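Local coordinates for protein nidogen (Mus musculus, PDB 1NPE) that is a basement-membrane glycoprotein, also called entactin, whose YWTD beta-propeller domain probably serves to bind laminin, at residues 111-123 with 147-159. Numbering follows the deposited sequence.
With CD (cadmium ion), chain C.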
loop_
_atom_site.group_PDB
_atom_site.type_symbol
_atom_site.label_atom_id
_atom_site.label_comp_id
_atom_site.label_asym_id
_atom_site.label_seq_id
_atom_site.Cartn_x
_atom_site.Cartn_y
_atom_site.Cartn_z
ATOM N N THR A 111 -17.890 10.739 7.478
ATOM C CA THR A 111 -18.675 10.355 8.655
ATOM C C THR A 111 -19.372 9.009 8.491
ATOM O O THR A 111 -19.468 8.473 7.388
ATOM C CB THR A 111 -19.743 11.414 9.033
ATOM O OG1 THR A 111 -20.704 11.537 7.978
ATOM C CG2 THR A 111 -19.092 12.764 9.303
ATOM N N GLN A 112 -19.854 8.482 9.614
ATOM C CA GLN A 112 -20.562 7.208 9.679
ATOM C C GLN A 112 -19.766 6.017 9.169
ATOM O O GLN A 112 -20.253 5.221 8.364
ATOM C CB GLN A 112 -21.919 7.303 8.978
ATOM C CG GLN A 112 -22.954 8.083 9.778
ATOM C CD GLN A 112 -24.287 8.189 9.064
ATOM O OE1 GLN A 112 -24.617 9.232 8.498
ATOM N NE2 GLN A 112 -25.061 7.110 9.088
ATOM N N ARG A 113 -18.537 5.906 9.661
ATOM C CA ARG A 113 -17.646 4.815 9.302
ATOM C C ARG A 113 -18.218 3.463 9.689
ATOM O O ARG A 113 -18.867 3.326 10.726
ATOM C CB ARG A 113 -16.311 4.952 10.032
ATOM C CG ARG A 113 -15.319 5.868 9.388
ATOM C CD ARG A 113 -13.964 5.219 9.471
ATOM N NE ARG A 113 -13.064 5.977 10.315
ATOM C CZ ARG A 113 -11.894 5.532 10.754
ATOM N NH1 ARG A 113 -11.469 4.318 10.445
ATOM N NH2 ARG A 113 -11.130 6.337 11.472
ATOM N N ARG A 114 -17.918 2.463 8.873
ATOM C CA ARG A 114 -18.345 1.096 9.112
ATOM C C ARG A 114 -17.259 0.181 8.575
ATOM O O ARG A 114 -16.758 0.389 7.472
ATOM C CB ARG A 114 -19.673 0.781 8.402
ATOM C CG ARG A 114 -19.946 -0.719 8.269
ATOM C CD ARG A 114 -21.353 -1.054 7.792
ATOM N NE ARG A 114 -21.470 -2.480 7.479
ATOM C CZ ARG A 114 -22.435 -3.015 6.736
ATOM N NH1 ARG A 114 -23.393 -2.247 6.232
ATOM N NH2 ARG A 114 -22.402 -4.310 6.432
ATOM N N VAL A 115 -16.866 -0.800 9.377
ATOM C CA VAL A 115 -15.866 -1.763 8.956
ATOM C C VAL A 115 -16.616 -2.802 8.139
ATOM O O VAL A 115 -17.377 -3.606 8.682
ATOM C CB VAL A 115 -15.164 -2.429 10.169
ATOM C CG1 VAL A 115 -14.199 -3.508 9.702
ATOM C CG2 VAL A 115 -14.410 -1.377 10.984
ATOM N N LEU A 116 -16.435 -2.748 6.824
ATOM C CA LEU A 116 -17.098 -3.677 5.919
ATOM C C LEU A 116 -16.533 -5.089 6.071
ATOM O O LEU A 116 -17.288 -6.049 6.180
ATOM C CB LEU A 116 -16.968 -3.186 4.473
ATOM C CG LEU A 116 -18.071 -3.609 3.496
ATOM C CD1 LEU A 116 -19.437 -3.169 4.029
ATOM C CD2 LEU A 116 -17.810 -2.999 2.123
ATOM N N PHE A 117 -15.207 -5.205 6.098
ATOM C CA PHE A 117 -14.544 -6.499 6.251
ATOM C C PHE A 117 -13.288 -6.321 7.094
ATOM O O PHE A 117 -12.608 -5.306 6.983
ATOM C CB PHE A 117 -14.124 -7.076 4.890
ATOM C CG PHE A 117 -15.258 -7.274 3.923
ATOM C CD1 PHE A 117 -16.200 -8.275 4.130
ATOM C CD2 PHE A 117 -15.369 -6.470 2.790
ATOM C CE1 PHE A 117 -17.243 -8.476 3.222
ATOM C CE2 PHE A 117 -16.408 -6.659 1.872
ATOM C CZ PHE A 117 -17.349 -7.666 2.090
ATOM N N ASP A 118 -12.948 -7.321 7.900
ATOM C CA ASP A 118 -11.747 -7.222 8.724
ATOM C C ASP A 118 -11.126 -8.559 9.102
ATOM O O ASP A 118 -10.382 -8.655 10.080
ATOM C CB ASP A 118 -12.000 -6.375 9.977
ATOM C CG ASP A 118 -12.977 -7.018 10.937
ATOM O OD1 ASP A 118 -13.655 -7.998 10.550
ATOM O OD2 ASP A 118 -13.054 -6.540 12.086
ATOM N N THR A 119 -11.466 -9.592 8.344
ATOM C CA THR A 119 -10.921 -10.924 8.554
ATOM C C THR A 119 -10.433 -11.373 7.187
ATOM O O THR A 119 -10.936 -10.900 6.172
ATOM C CB THR A 119 -11.983 -11.916 9.104
ATOM O OG1 THR A 119 -13.126 -11.943 8.240
ATOM C CG2 THR A 119 -12.416 -11.515 10.506
ATOM N N GLY A 120 -9.421 -12.236 7.159
ATOM C CA GLY A 120 -8.880 -12.710 5.895
ATOM C C GLY A 120 -8.140 -11.636 5.098
ATOM O O GLY A 120 -7.917 -11.788 3.894
ATOM N N LEU A 121 -7.805 -10.528 5.752
ATOM C CA LEU A 121 -7.087 -9.436 5.098
ATOM C C LEU A 121 -5.726 -9.284 5.745
ATOM O O LEU A 121 -5.624 -9.128 6.952
ATOM C CB LEU A 121 -7.854 -8.119 5.218
ATOM C CG LEU A 121 -9.231 -8.055 4.550
ATOM C CD1 LEU A 121 -9.907 -6.745 4.907
ATOM C CD2 LEU A 121 -9.104 -8.210 3.039
ATOM N N VAL A 122 -4.682 -9.338 4.932
ATOM C CA VAL A 122 -3.317 -9.209 5.419
ATOM C C VAL A 122 -2.645 -8.003 4.762
ATOM O O VAL A 122 -2.075 -7.157 5.442
ATOM C CB VAL A 122 -2.518 -10.507 5.143
ATOM C CG1 VAL A 122 -1.022 -10.323 5.472
ATOM C CG2 VAL A 122 -3.106 -11.650 5.976
ATOM N N ASN A 123 -2.712 -7.937 3.436
ATOM C CA ASN A 123 -2.130 -6.824 2.691
ATOM C C ASN A 123 -3.079 -6.303 1.603
ATOM O O ASN A 123 -2.731 -6.276 0.423
ATOM C CB ASN A 123 -0.777 -7.216 2.078
ATOM C CG ASN A 123 0.404 -6.969 3.025
ATOM O OD1 ASN A 123 1.339 -7.762 3.087
ATOM N ND2 ASN A 123 0.369 -5.858 3.741
ATOM N N LYS A 147 -4.572 -12.730 -3.454
ATOM C CA LYS A 147 -5.894 -12.948 -4.023
ATOM C C LYS A 147 -6.607 -11.709 -4.544
ATOM O O LYS A 147 -6.226 -10.577 -4.243
ATOM C CB LYS A 147 -6.787 -13.669 -3.006
ATOM C CG LYS A 147 -6.853 -12.988 -1.658
ATOM C CD LYS A 147 -7.634 -13.792 -0.631
ATOM C CE LYS A 147 -7.731 -13.013 0.680
ATOM N NZ LYS A 147 -8.608 -13.666 1.696
ATOM N N ILE A 148 -7.567 -11.952 -5.428
ATOM C CA ILE A 148 -8.417 -10.913 -5.990
ATOM C C ILE A 148 -9.784 -11.313 -5.443
ATOM O O ILE A 148 -10.225 -12.449 -5.641
ATOM C CB ILE A 148 -8.471 -10.958 -7.543
ATOM C CG1 ILE A 148 -7.061 -10.895 -8.138
ATOM C CG2 ILE A 148 -9.303 -9.798 -8.074
ATOM C CD1 ILE A 148 -6.330 -9.593 -7.875
ATOM N N GLU A 149 -10.426 -10.424 -4.697
ATOM C CA GLU A 149 -11.735 -10.748 -4.137
ATOM C C GLU A 149 -12.816 -9.803 -4.610
ATOM O O GLU A 149 -12.542 -8.698 -5.085
ATOM C CB GLU A 149 -11.714 -10.703 -2.605
ATOM C CG GLU A 149 -10.824 -11.719 -1.911
ATOM C CD GLU A 149 -11.116 -11.816 -0.421
ATOM O OE1 GLU A 149 -12.082 -12.516 -0.041
ATOM O OE2 GLU A 149 -10.383 -11.193 0.374
ATOM N N THR A 150 -14.054 -10.250 -4.461
ATOM C CA THR A 150 -15.196 -9.441 -4.824
ATOM C C THR A 150 -16.287 -9.626 -3.785
ATOM O O THR A 150 -16.290 -10.595 -3.027
ATOM C CB THR A 150 -15.765 -9.796 -6.226
ATOM O OG1 THR A 150 -16.765 -8.839 -6.579
ATOM C CG2 THR A 150 -16.414 -11.162 -6.229
ATOM N N SER A 151 -17.189 -8.660 -3.732
ATOM C CA SER A 151 -18.328 -8.716 -2.829
ATOM C C SER A 151 -19.303 -7.660 -3.303
ATOM O O SER A 151 -18.976 -6.855 -4.182
ATOM C CB SER A 151 -17.912 -8.416 -1.385
ATOM O OG SER A 151 -17.806 -7.019 -1.151
ATOM N N HIS A 152 -20.514 -7.696 -2.767
ATOM C CA HIS A 152 -21.500 -6.683 -3.105
ATOM C C HIS A 152 -20.995 -5.441 -2.355
ATOM O O HIS A 152 -20.272 -5.563 -1.366
ATOM C CB HIS A 152 -22.891 -7.059 -2.559
ATOM C CG HIS A 152 -23.601 -8.132 -3.330
ATOM N ND1 HIS A 152 -24.758 -8.729 -2.873
ATOM C CD2 HIS A 152 -23.352 -8.679 -4.545
ATOM C CE1 HIS A 152 -25.196 -9.590 -3.774
ATOM N NE2 HIS A 152 -24.361 -9.579 -4.798
ATOM N N MET A 153 -21.362 -4.255 -2.822
ATOM C CA MET A 153 -20.951 -3.035 -2.142
ATOM C C MET A 153 -21.596 -2.928 -0.765
ATOM O O MET A 153 -21.076 -2.232 0.112
ATOM C CB MET A 153 -21.267 -1.806 -2.997
ATOM C CG MET A 153 -20.234 -1.582 -4.094
ATOM S SD MET A 153 -20.739 -0.430 -5.365
ATOM C CE MET A 153 -20.683 1.066 -4.481
ATOM N N ASP A 154 -22.690 -3.667 -0.564
ATOM C CA ASP A 154 -23.408 -3.675 0.714
ATOM C C ASP A 154 -22.761 -4.577 1.777
ATOM O O ASP A 154 -23.231 -4.642 2.912
ATOM C CB ASP A 154 -24.896 -4.034 0.522
ATOM C CG ASP A 154 -25.114 -5.425 -0.077
ATOM O OD1 ASP A 154 -24.350 -6.357 0.229
ATOM O OD2 ASP A 154 -26.083 -5.598 -0.845
ATOM N N GLY A 155 -21.718 -5.306 1.390
ATOM C CA GLY A 155 -21.031 -6.169 2.338
ATOM C C GLY A 155 -21.353 -7.648 2.273
ATOM O O GLY A 155 -20.727 -8.440 2.975
ATOM N N THR A 156 -22.338 -8.031 1.467
ATOM C CA THR A 156 -22.697 -9.439 1.343
ATOM C C THR A 156 -21.976 -10.076 0.157
ATOM O O THR A 156 -21.282 -9.399 -0.611
ATOM C CB THR A 156 -24.233 -9.650 1.135
ATOM O OG1 THR A 156 -24.619 -9.198 -0.172
ATOM C CG2 THR A 156 -25.038 -8.896 2.196
ATOM N N ASN A 157 -22.114 -11.395 0.056
ATOM C CA ASN A 157 -21.554 -12.171 -1.039
ATOM C C ASN A 157 -20.052 -12.044 -1.311
ATOM O O ASN A 157 -19.626 -11.926 -2.462
ATOM C CB ASN A 157 -22.362 -11.889 -2.309
ATOM C CG ASN A 157 -23.818 -12.299 -2.172
ATOM O OD1 ASN A 157 -24.646 -11.539 -1.669
ATOM N ND2 ASN A 157 -24.133 -13.517 -2.602
ATOM N N ARG A 158 -19.254 -12.072 -0.249
ATOM C CA ARG A 158 -17.809 -11.996 -0.396
ATOM C C ARG A 158 -17.306 -13.332 -0.941
ATOM O O ARG A 158 -17.781 -14.394 -0.533
ATOM C CB ARG A 158 -17.142 -11.707 0.948
ATOM C CG ARG A 158 -15.630 -11.662 0.866
ATOM C CD ARG A 158 -15.001 -11.355 2.204
ATOM N NE ARG A 158 -13.546 -11.341 2.108
ATOM C CZ ARG A 158 -12.723 -11.184 3.140
ATOM N NH1 ARG A 158 -13.206 -11.024 4.366
ATOM N NH2 ARG A 158 -11.411 -11.181 2.940
ATOM N N ARG A 159 -16.365 -13.272 -1.878
ATOM C CA ARG A 159 -15.799 -14.488 -2.459
ATOM C C ARG A 159 -14.499 -14.201 -3.195
ATOM O O ARG A 159 -14.258 -13.082 -3.647
ATOM C CB ARG A 159 -16.801 -15.156 -3.411
ATOM C CG ARG A 159 -17.177 -14.290 -4.594
ATOM C CD ARG A 159 -18.349 -14.852 -5.365
ATOM N NE ARG A 159 -18.662 -14.008 -6.517
ATOM C CZ ARG A 159 -18.312 -14.282 -7.772
ATOM N NH1 ARG A 159 -17.635 -15.392 -8.055
ATOM N NH2 ARG A 159 -18.624 -13.437 -8.743
HETATM CD CD CD C . -1.627 -6.319 7.557
HETATM O O HOH W 1 -23.663 -6.590 5.042
HETATM O O HOH W 2 -25.436 -3.624 4.444
HETATM O O HOH W 3 -1.313 -8.603 8.466
HETATM O O HOH W 4 0.697 -6.065 6.358
HETATM O O HOH W 5 -0.616 -5.229 9.783
#
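The carbonyl oxygen of Thr119 is gripped end-on by the guanidinium of Arg158, NH1 at 2.9 Å along a fairly straight bond (N-H...O 160°) and NH2 at 3.3 Å along a more bent one. The oxygen lies in the plane of the guanidinium. On its NE side the same group holds Glu149: Arg158 NH2 meets the syn lone pair of Glu149 OE2 at 2.8 Å, whereas NE reaches OE1 from above the carboxylate plane. Lys147 joins the network through a salt bridge to OE2, and its NZ also donates to a lone pair of Gly120 O at 3.0 Å, in the carbonyl plane. Two successive carbonyls of the loop 118-123 are thus tied to one salt-bridge network.

The arginine reaches them because its chain is extended from CG to NE, with CG anti to the backbone N (chi1 178°). On the way it passes Phe117, sliding by in the opposite direction, and its CD makes an off-centre CH-pi contact 4.2 Å from the centroid of the Phe117 ring. At the ring's edge, Ser151 OG lies 3.3 Å from Phe117 CZ; Trp138 also meets this ring. Farther out, Leu116 CD1 rests 3.8 Å from Gly155 CA in the His152-Gly155 type I turn, and two waters link the Arg114 guanidinium to Asp154 O.

The contact joins the outermost strand of one propeller blade, 114-117, and the loop after it to the third strand of the next blade, 147-152, and the turn that follows it. Glu149, held side-on by two nitrogens, probably sets the rotation of the guanidinium and offsets part of the positive charge, leaving N-H groups of Arg158 and Lys147 to bind the loop that carries Val122, whose carbonyl oxygen binds the cadmium ion.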